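Local coordinates for bartonella effector protein (Bep) substrate of VirB T4SS (Bartonella sp. 1-1C, PDB 4PY3) that is a type IV-secreted effector whose N-terminal FIC domain may transfer AMP from ATP to threonine or tyrosine side chains of other proteins, at residues Asn23-Asn26 / Lys32-His35; Glu38-Lys43 / Glu71-Trp76; Lys144-Leu149 / Arg190-Gly195. All coordinates share one frame; numbering follows the deposited sequence.

Interaction 1. Residues Asn23-Asn26 / Lys32-His35; sequences NKHN and KLAH
The side-chain nitrogen ND2 of N23 donates hydrogen bonds to two backbone carbonyls, those of L21 and I27, so the amide is anchored to the chain on both sides of its own position while its flat group packs against L33. The methyl CD1 of L33 lies almost directly above the centre of that amide, 3.6 Å from N23 CG. Calculated from the coordinates, its height over the amide plane is nearly the same as this distance, which shows an approach over the face. The second methyl, CD2, is displaced toward the nitrogen and lies 3.7 Å from N23 ND2. L33 reaches this place because its CG is anti to the backbone N (chi1 179°), which carries the branch away from helix 30-48 toward the loop. N23 comes from the opposite direction.

The loop is a type I beta turn from N23 to N26, closed by N26 N donating to N23 O at 3.1 Å. Inside it, H25 N makes a weak, Asx-turn-like bond to N23 OD1, 3.1 Å long and bent to 124°. H25 also brings its ring edge to the leucine: its CD2 is 4.5 Å from L33 CD1, near the ring plane. The far nitrogen of that ring, NE2, bonds to T73 OG1, which, with the Y40 ring beside it, is consistent with a fixed rotation of the imidazole.

The N-terminal loop thus folds back on the first turns of helix 30-48, and K24 and H25 tie it to E71 and T73 in the loop after helix 59-70. Because ND2 of the buried amide is satisfied by carbonyls and L33 brings only methyls, the contact across the segments is purely van der Waals, while hydrogen bonds around the loop set the amide's orientation.

Interaction 2. Residues Glu38-Lys43 / Glu71-Trp76; sequences EHYAKK and ESTFEW
The aromatic ring of Y40 is overlapped on one face by S72, whose CB lies 4.2 Å from the Y40 ring centroid and only 21° off the ring normal. Both values fit a CH-pi contact. The methylene is offset toward the attached end of the ring, its closest approach being 4.0 Å between S72 CB and Y40 CG. S72 OG is 4.2 Å from Y40 CD1, so the carbon is the nearer atom, with the hydroxyl oxygen slightly behind it. Y40 turns this face to the loop with its CG anti to the carbonyl carbon (chi1 -74°). On the other face, H39 ND1 stands above the ring centre, 4.0 Å from its plane, so the phenol is flanked from two sides. The contact docks the N-terminal helix 30-48 on the loop that follows helix 59-70, within the mainly helical Fic fold. T73 supplies the second touch: its OG1 lies 4.2 Å from Y40 CD2, oblique to the ring, and is hydrogen-bonded to H25 NE2. The H25 ring meets Y40 on the same side as S72, opposite H39, with the two planes about 10° apart; it is well displaced from the ring centre, and its CE1 packs against the backbone oxygen of S72.

Interaction 3. Residues Lys144-Leu149 / Arg190-Gly195; sequences KLFVFL and RACIDG
One methyl of V147, CG1, presses against the backbone of G195, 3.6 Å from G195 O and 3.8 Å from G195 CA. The other methyl, CG2, also faces that alpha carbon, 4.1 Å from G195 CA, so the valine fork touches main chain rather than a side chain. Because glycine contributes none, the helix backbones come close here: V147 CA and G195 CA are 5.5 Å apart. The second touch, three residues earlier on the partner helix, joins C192 to F146. The sulfur SG of C192 is 4.1 Å from F146 CE2 and 5.4 Å from the ring centroid; at 82° off the ring normal it lies at the edge, making a sulfur-aromatic contact rather than a stack over the face. Setting CG anti to the backbone N (chi1 -166°) extends the phenyl group toward the partner helix, although its bond from the backbone does not itself aim there.

Beyond this shell, F146 is held by other aromatic rings. F167 and F211 meet it edge-to-face, and the F180 ring meets it with planes about 30° apart. M207 of helix 205-214 touches both helices, through F146 and V147 on one and A191 on the other. The contact therefore joins helix 135-152 to helix 185-197 within the helical core of the Fic domain, where helices 135-152 and 159-173 flank the Fic-motif sequence PFRAGN. Helix 159-173 packs on the phenylalanine through Q163 and F167, while helix 113-126 receives L145, F148 and L149 from helix 135-152.

Interactions 1 and 2 adjoin and both use helix 30-48: their centres are 9 Å apart, and K24 probably hydrogen-bonds across to the second loop, NZ to E71 O and N to T73 O. Interaction 3 lies on the opposite side of the chain's centre, with nearest atoms about 19 Å from interaction 1 and 14 Å from interaction 2. Burial does not follow depth. Interaction 1 is the buried one although it is farthest from the centre, at 19 Å; the other two are partly buried, at 14 and 11 Å. None has a hydrogen bond across its segments, but the first two set hydrogen-bonded loops against helix 30-48, whereas the third is helix-to-helix packing within an aromatic cluster.

Interaction 1. Residues Asn23-Asn26 / Lys32-His35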
loop_
_atom_site.group_PDB
_atom_site.type_symbol
_atom_site.label_atom_id
_atom_site.label_comp_id
_atom_site.label_asym_id
_atom_site.label_seq_id
_atom_site.Cartn_x
_atom_site.Cartn_y
_atom_site.Cartn_z
ATOM N N ASN A 23 5.641 13.674 12.949
ATOM C CA ASN A 23 4.429 14.070 12.257
ATOM C C ASN A 23 4.147 15.552 12.403
ATOM O O ASN A 23 4.583 16.181 13.356
ATOM C CB ASN A 23 3.234 13.257 12.766
ATOM C CG ASN A 23 2.965 13.477 14.249
ATOM O OD1 ASN A 23 2.234 14.391 14.635
ATOM N ND2 ASN A 23 3.544 12.621 15.083
ATOM N N LYS A 24 3.384 16.088 11.458
ATOM C CA LYS A 24 3.104 17.518 11.399
ATOM C C LYS A 24 2.216 18.003 12.537
ATOM O O LYS A 24 2.093 19.201 12.747
ATOM C CB LYS A 24 2.449 17.880 10.067
ATOM C CG LYS A 24 3.295 17.547 8.850
ATOM C CD LYS A 24 2.676 18.074 7.561
ATOM C CE LYS A 24 3.511 17.640 6.368
ATOM N NZ LYS A 24 2.967 18.132 5.071
ATOM N N HIS A 25 1.578 17.081 13.246
ATOM C CA HIS A 25 0.714 17.451 14.352
ATOM C C HIS A 25 1.492 17.587 15.655
ATOM O O HIS A 25 0.929 18.021 16.651
ATOM C CB HIS A 25 -0.401 16.419 14.542
ATOM C CG HIS A 25 -1.076 16.022 13.270
ATOM N ND1 HIS A 25 -1.819 16.906 12.519
ATOM C CD2 HIS A 25 -1.105 14.843 12.605
ATOM C CE1 HIS A 25 -2.287 16.284 11.454
ATOM N NE2 HIS A 25 -1.865 15.031 11.479
ATOM N N ASN A 26 2.769 17.204 15.648
ATOM C CA ASN A 26 3.596 17.183 16.854
ATOM C C ASN A 26 2.990 16.286 17.934
ATOM O O ASN A 26 3.091 16.573 19.114
ATOM C CB ASN A 26 3.807 18.609 17.376
ATOM C CG ASN A 26 4.403 19.547 16.339
ATOM O OD1 ASN A 26 3.939 20.663 16.216
ATOM N ND2 ASN A 26 5.405 19.101 15.581
ATOM N N LYS A 32 -2.654 7.945 19.650
ATOM C CA LYS A 32 -3.368 9.143 19.205
ATOM C C LYS A 32 -3.022 9.481 17.756
ATOM O O LYS A 32 -3.895 9.872 16.986
ATOM C CB LYS A 32 -3.081 10.348 20.106
ATOM N N LEU A 33 -1.756 9.306 17.383
ATOM C CA LEU A 33 -1.319 9.546 16.009
ATOM C C LEU A 33 -2.109 8.683 15.030
ATOM O O LEU A 33 -2.585 9.174 14.021
ATOM C CB LEU A 33 0.180 9.271 15.846
ATOM C CG LEU A 33 0.758 9.464 14.435
ATOM C CD1 LEU A 33 0.483 10.857 13.901
ATOM C CD2 LEU A 33 2.255 9.196 14.433
ATOM N N ALA A 34 -2.243 7.397 15.345
ATOM C CA ALA A 34 -3.037 6.470 14.529
ATOM C C ALA A 34 -4.447 7.001 14.277
ATOM O O ALA A 34 -4.897 7.013 13.142
ATOM C CB ALA A 34 -3.102 5.097 15.183
ATOM N N HIS A 35 -5.113 7.464 15.334
ATOM C CA HIS A 35 -6.483 7.995 15.251
ATOM C C HIS A 35 -6.558 9.215 14.324
ATOM O O HIS A 35 -7.402 9.285 13.440
ATOM C CB HIS A 35 -6.937 8.474 16.667
ATOM C CG HIS A 35 -8.419 8.465 16.918
ATOM N ND1 HIS A 35 -9.303 9.325 16.294
ATOM C CD2 HIS A 35 -9.154 7.763 17.814
ATOM C CE1 HIS A 35 -10.524 9.110 16.754
ATOM N NE2 HIS A 35 -10.461 8.169 17.681
#

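Interaction 2. Residues Glu38-Lys43 / Glu71-Trp76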
loop_
_atom_site.group_PDB
_atom_site.type_symbol
_atom_site.label_atom_id
_atom_site.label_comp_id
_atom_site.label_asym_id
_atom_site.label_seq_id
_atom_site.Cartn_x
_atom_site.Cartn_y
_atom_site.Cartn_z
ATOM N N GLU A 38 -6.066 8.203 10.726
ATOM C CA GLU A 38 -7.289 7.632 10.121
ATOM C C GLU A 38 -8.268 8.749 9.764
ATOM O O GLU A 38 -8.911 8.703 8.710
ATOM C CB GLU A 38 -7.986 6.521 11.001
ATOM C CG GLU A 38 -7.606 5.126 10.530
ATOM C CD GLU A 38 -8.077 4.012 11.448
ATOM O OE1 GLU A 38 -8.702 4.309 12.493
ATOM O OE2 GLU A 38 -7.820 2.830 11.116
ATOM N N HIS A 39 -8.356 9.766 10.620
ATOM C CA HIS A 39 -9.256 10.891 10.382
ATOM C C HIS A 39 -8.959 11.621 9.070
ATOM O O HIS A 39 -9.841 11.763 8.225
ATOM C CB HIS A 39 -9.204 11.889 11.540
ATOM C CG HIS A 39 -10.106 13.064 11.353
ATOM N ND1 HIS A 39 -9.661 14.309 10.957
ATOM C CD2 HIS A 39 -11.447 13.166 11.488
ATOM C CE1 HIS A 39 -10.694 15.131 10.870
ATOM N NE2 HIS A 39 -11.788 14.459 11.183
ATOM N N TYR A 40 -7.715 12.058 8.893
ATOM C CA TYR A 40 -7.327 12.800 7.689
ATOM C C TYR A 40 -7.379 11.946 6.423
ATOM O O TYR A 40 -7.759 12.430 5.367
ATOM C CB TYR A 40 -5.947 13.452 7.860
ATOM C CG TYR A 40 -6.024 14.641 8.784
ATOM C CD1 TYR A 40 -6.711 15.788 8.401
ATOM C CD2 TYR A 40 -5.442 14.616 10.042
ATOM C CE1 TYR A 40 -6.808 16.884 9.237
ATOM C CE2 TYR A 40 -5.531 15.710 10.884
ATOM C CZ TYR A 40 -6.214 16.840 10.472
ATOM O OH TYR A 40 -6.312 17.928 11.301
ATOM N N ALA A 41 -6.986 10.685 6.542
ATOM C CA ALA A 41 -7.042 9.755 5.424
ATOM C C ALA A 41 -8.466 9.659 4.875
ATOM O O ALA A 41 -8.669 9.733 3.669
ATOM C CB ALA A 41 -6.541 8.386 5.846
ATOM N N LYS A 42 -9.438 9.537 5.775
ATOM C CA LYS A 42 -10.845 9.492 5.391
ATOM C C LYS A 42 -11.281 10.767 4.675
ATOM O O LYS A 42 -12.004 10.707 3.677
ATOM C CB LYS A 42 -11.750 9.196 6.611
ATOM C CG LYS A 42 -11.817 7.715 6.936
ATOM C CD LYS A 42 -12.853 7.401 7.992
ATOM C CE LYS A 42 -12.373 7.768 9.385
ATOM N NZ LYS A 42 -13.384 7.391 10.408
ATOM N N LYS A 43 -10.852 11.920 5.178
ATOM C CA LYS A 43 -11.190 13.194 4.542
ATOM C C LYS A 43 -10.606 13.289 3.146
ATOM O O LYS A 43 -11.253 13.798 2.240
ATOM C CB LYS A 43 -10.693 14.375 5.382
ATOM C CG LYS A 43 -11.333 14.539 6.736
ATOM C CD LYS A 43 -12.820 14.790 6.658
ATOM C CE LYS A 43 -13.284 15.193 8.056
ATOM N NZ LYS A 43 -14.523 15.991 8.095
ATOM N N GLU A 71 -0.448 13.519 3.590
ATOM C CA GLU A 71 0.216 14.829 3.509
ATOM C C GLU A 71 -0.086 15.772 4.669
ATOM O O GLU A 71 0.670 16.726 4.899
ATOM C CB GLU A 71 -0.071 15.533 2.178
ATOM C CG GLU A 71 -1.529 15.894 1.917
ATOM C CD GLU A 71 -1.834 16.221 0.460
ATOM O OE1 GLU A 71 -0.939 16.072 -0.424
ATOM O OE2 GLU A 71 -2.990 16.635 0.196
ATOM N N SER A 72 -1.184 15.537 5.391
ATOM C CA SER A 72 -1.512 16.355 6.563
ATOM C C SER A 72 -0.771 15.888 7.818
ATOM O O SER A 72 -0.717 16.622 8.809
ATOM C CB SER A 72 -3.012 16.358 6.831
ATOM O OG SER A 72 -3.703 17.109 5.856
ATOM N N THR A 73 -0.194 14.689 7.748
ATOM C CA THR A 73 0.421 14.026 8.880
ATOM C C THR A 73 1.927 13.802 8.719
ATOM O O THR A 73 2.684 14.056 9.645
ATOM C CB THR A 73 -0.254 12.674 9.118
ATOM O OG1 THR A 73 -1.627 12.897 9.444
ATOM C CG2 THR A 73 0.407 11.917 10.256
ATOM N N PHE A 74 2.364 13.324 7.560
ATOM C CA PHE A 74 3.776 13.028 7.360
ATOM C C PHE A 74 4.390 13.907 6.291
ATOM O O PHE A 74 3.878 13.979 5.175
ATOM C CB PHE A 74 3.983 11.560 6.986
ATOM C CG PHE A 74 3.569 10.599 8.058
ATOM C CD1 PHE A 74 4.102 10.695 9.329
ATOM C CD2 PHE A 74 2.644 9.588 7.793
ATOM C CE1 PHE A 74 3.725 9.811 10.321
ATOM C CE2 PHE A 74 2.269 8.690 8.778
ATOM C CZ PHE A 74 2.805 8.804 10.042
ATOM N N GLU A 75 5.522 14.513 6.626
ATOM C CA GLU A 75 6.264 15.371 5.722
ATOM C C GLU A 75 6.693 14.617 4.459
ATOM O O GLU A 75 6.715 15.189 3.384
ATOM C CB GLU A 75 7.510 15.955 6.417
ATOM C CG GLU A 75 7.212 16.910 7.572
ATOM C CD GLU A 75 8.471 17.502 8.212
ATOM O OE1 GLU A 75 9.443 17.815 7.484
ATOM O OE2 GLU A 75 8.506 17.631 9.445
ATOM N N TRP A 76 6.990 13.328 4.608
ATOM C CA TRP A 76 7.477 12.479 3.515
ATOM C C TRP A 76 6.347 11.778 2.741
ATOM O O TRP A 76 6.608 10.913 1.912
ATOM C CB TRP A 76 8.448 11.413 4.056
ATOM C CG TRP A 76 7.937 10.726 5.287
ATOM C CD1 TRP A 76 8.163 11.114 6.577
ATOM C CD2 TRP A 76 7.119 9.554 5.356
ATOM N NE1 TRP A 76 7.523 10.267 7.440
ATOM C CE2 TRP A 76 6.878 9.300 6.715
ATOM C CE3 TRP A 76 6.562 8.693 4.392
ATOM C CZ2 TRP A 76 6.110 8.223 7.149
ATOM C CZ3 TRP A 76 5.790 7.629 4.819
ATOM C CH2 TRP A 76 5.578 7.388 6.188
#

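Interaction 3. Residues Lys144-Leu149 / Arg190-Gly195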
loop_
_atom_site.group_PDB
_atom_site.type_symbol
_atom_site.label_atom_id
_atom_site.label_comp_id
_atom_site.label_asym_id
_atom_site.label_seq_id
_atom_site.Cartn_x
_atom_site.Cartn_y
_atom_site.Cartn_z
ATOM N N LYS A 144 -2.507 -11.807 -7.628
ATOM C CA LYS A 144 -1.074 -12.003 -7.854
ATOM C C LYS A 144 -0.302 -10.690 -7.771
ATOM O O LYS A 144 0.769 -10.626 -7.160
ATOM C CB LYS A 144 -0.823 -12.681 -9.213
ATOM C CG LYS A 144 -1.159 -14.156 -9.235
ATOM C CD LYS A 144 -1.154 -14.700 -10.657
ATOM C CE LYS A 144 -1.243 -16.216 -10.750
ATOM N NZ LYS A 144 -2.144 -16.652 -11.845
ATOM N N LEU A 145 -0.857 -9.649 -8.387
ATOM C CA LEU A 145 -0.265 -8.307 -8.379
ATOM C C LEU A 145 -0.293 -7.693 -6.964
ATOM O O LEU A 145 0.631 -6.967 -6.578
ATOM C CB LEU A 145 -0.973 -7.379 -9.409
ATOM C CG LEU A 145 -0.612 -7.120 -10.879
ATOM C CD1 LEU A 145 -0.939 -8.372 -11.619
ATOM C CD2 LEU A 145 -1.226 -5.954 -11.706
ATOM N N PHE A 146 -1.337 -7.996 -6.191
ATOM C CA PHE A 146 -1.457 -7.495 -4.823
ATOM C C PHE A 146 -0.386 -8.089 -3.924
ATOM O O PHE A 146 0.254 -7.375 -3.129
ATOM C CB PHE A 146 -2.825 -7.819 -4.234
ATOM C CG PHE A 146 -3.137 -7.046 -2.983
ATOM C CD1 PHE A 146 -3.681 -5.779 -3.069
ATOM C CD2 PHE A 146 -2.894 -7.582 -1.731
ATOM C CE1 PHE A 146 -3.986 -5.050 -1.931
ATOM C CE2 PHE A 146 -3.199 -6.861 -0.577
ATOM C CZ PHE A 146 -3.741 -5.590 -0.679
ATOM N N VAL A 147 -0.194 -9.398 -4.056
ATOM C CA VAL A 147 0.860 -10.095 -3.311
ATOM C C VAL A 147 2.234 -9.502 -3.635
ATOM O O VAL A 147 3.045 -9.257 -2.743
ATOM C CB VAL A 147 0.856 -11.613 -3.617
ATOM C CG1 VAL A 147 2.167 -12.272 -3.192
ATOM C CG2 VAL A 147 -0.320 -12.278 -2.919
ATOM N N PHE A 148 2.479 -9.274 -4.923
ATOM C CA PHE A 148 3.743 -8.713 -5.368
ATOM C C PHE A 148 3.988 -7.325 -4.746
ATOM O O PHE A 148 5.010 -7.094 -4.108
ATOM C CB PHE A 148 3.780 -8.646 -6.900
ATOM C CG PHE A 148 5.042 -8.031 -7.455
ATOM C CD1 PHE A 148 6.287 -8.376 -6.947
ATOM C CD2 PHE A 148 4.984 -7.115 -8.493
ATOM C CE1 PHE A 148 7.446 -7.807 -7.451
ATOM C CE2 PHE A 148 6.141 -6.544 -8.998
ATOM C CZ PHE A 148 7.372 -6.888 -8.478
ATOM N N LEU A 149 3.024 -6.425 -4.905
ATOM C CA LEU A 149 3.146 -5.072 -4.387
ATOM C C LEU A 149 3.302 -5.067 -2.873
ATOM O O LEU A 149 4.103 -4.305 -2.321
ATOM C CB LEU A 149 1.932 -4.229 -4.773
ATOM C CG LEU A 149 1.975 -2.783 -4.266
ATOM C CD1 LEU A 149 3.218 -2.058 -4.762
ATOM C CD2 LEU A 149 0.734 -2.015 -4.690
ATOM N N ARG A 190 -3.561 -12.536 6.969
ATOM C CA ARG A 190 -3.281 -13.951 6.716
ATOM C C ARG A 190 -2.949 -14.194 5.237
ATOM O O ARG A 190 -2.005 -14.915 4.915
ATOM C CB ARG A 190 -4.486 -14.828 7.104
ATOM C CG ARG A 190 -4.137 -16.315 7.094
ATOM C CD ARG A 190 -5.170 -17.224 7.770
ATOM N NE ARG A 190 -6.552 -16.854 7.449
ATOM C CZ ARG A 190 -7.367 -16.144 8.236
ATOM N NH1 ARG A 190 -6.975 -15.691 9.427
ATOM N NH2 ARG A 190 -8.600 -15.884 7.826
ATOM N N ALA A 191 -3.716 -13.571 4.349
ATOM C CA ALA A 191 -3.484 -13.699 2.917
ATOM C C ALA A 191 -2.153 -13.084 2.508
ATOM O O ALA A 191 -1.419 -13.653 1.698
ATOM C CB ALA A 191 -4.630 -13.065 2.144
ATOM N N CYS A 192 -1.830 -11.913 3.066
ATOM C CA CYS A 192 -0.545 -11.279 2.773
ATOM C C CYS A 192 0.602 -12.180 3.213
ATOM O O CYS A 192 1.593 -12.334 2.490
ATOM C CB CYS A 192 -0.454 -9.898 3.433
ATOM S SG CYS A 192 -1.565 -8.684 2.673
ATOM N N ILE A 193 0.474 -12.760 4.406
ATOM C CA ILE A 193 1.533 -13.600 4.969
ATOM C C ILE A 193 1.731 -14.845 4.111
ATOM O O ILE A 193 2.866 -15.166 3.740
ATOM C CB ILE A 193 1.254 -13.956 6.446
ATOM C CG1 ILE A 193 1.309 -12.624 7.287
ATOM C CG2 ILE A 193 2.224 -15.047 6.909
ATOM C CD1 ILE A 193 1.319 -12.685 8.812
ATOM N N ASP A 194 0.631 -15.512 3.758
ATOM C CA ASP A 194 0.688 -16.653 2.844
ATOM C C ASP A 194 1.396 -16.281 1.556
ATOM O O ASP A 194 2.265 -17.011 1.076
ATOM C CB ASP A 194 -0.715 -17.187 2.526
ATOM C CG ASP A 194 -1.284 -18.054 3.631
ATOM O OD1 ASP A 194 -0.607 -18.259 4.660
ATOM O OD2 ASP A 194 -2.406 -18.549 3.477
ATOM N N GLY A 195 1.039 -15.124 1.016
ATOM C CA GLY A 195 1.683 -14.597 -0.184
ATOM C C GLY A 195 3.202 -14.504 -0.109
ATOM O O GLY A 195 3.879 -14.629 -1.134
#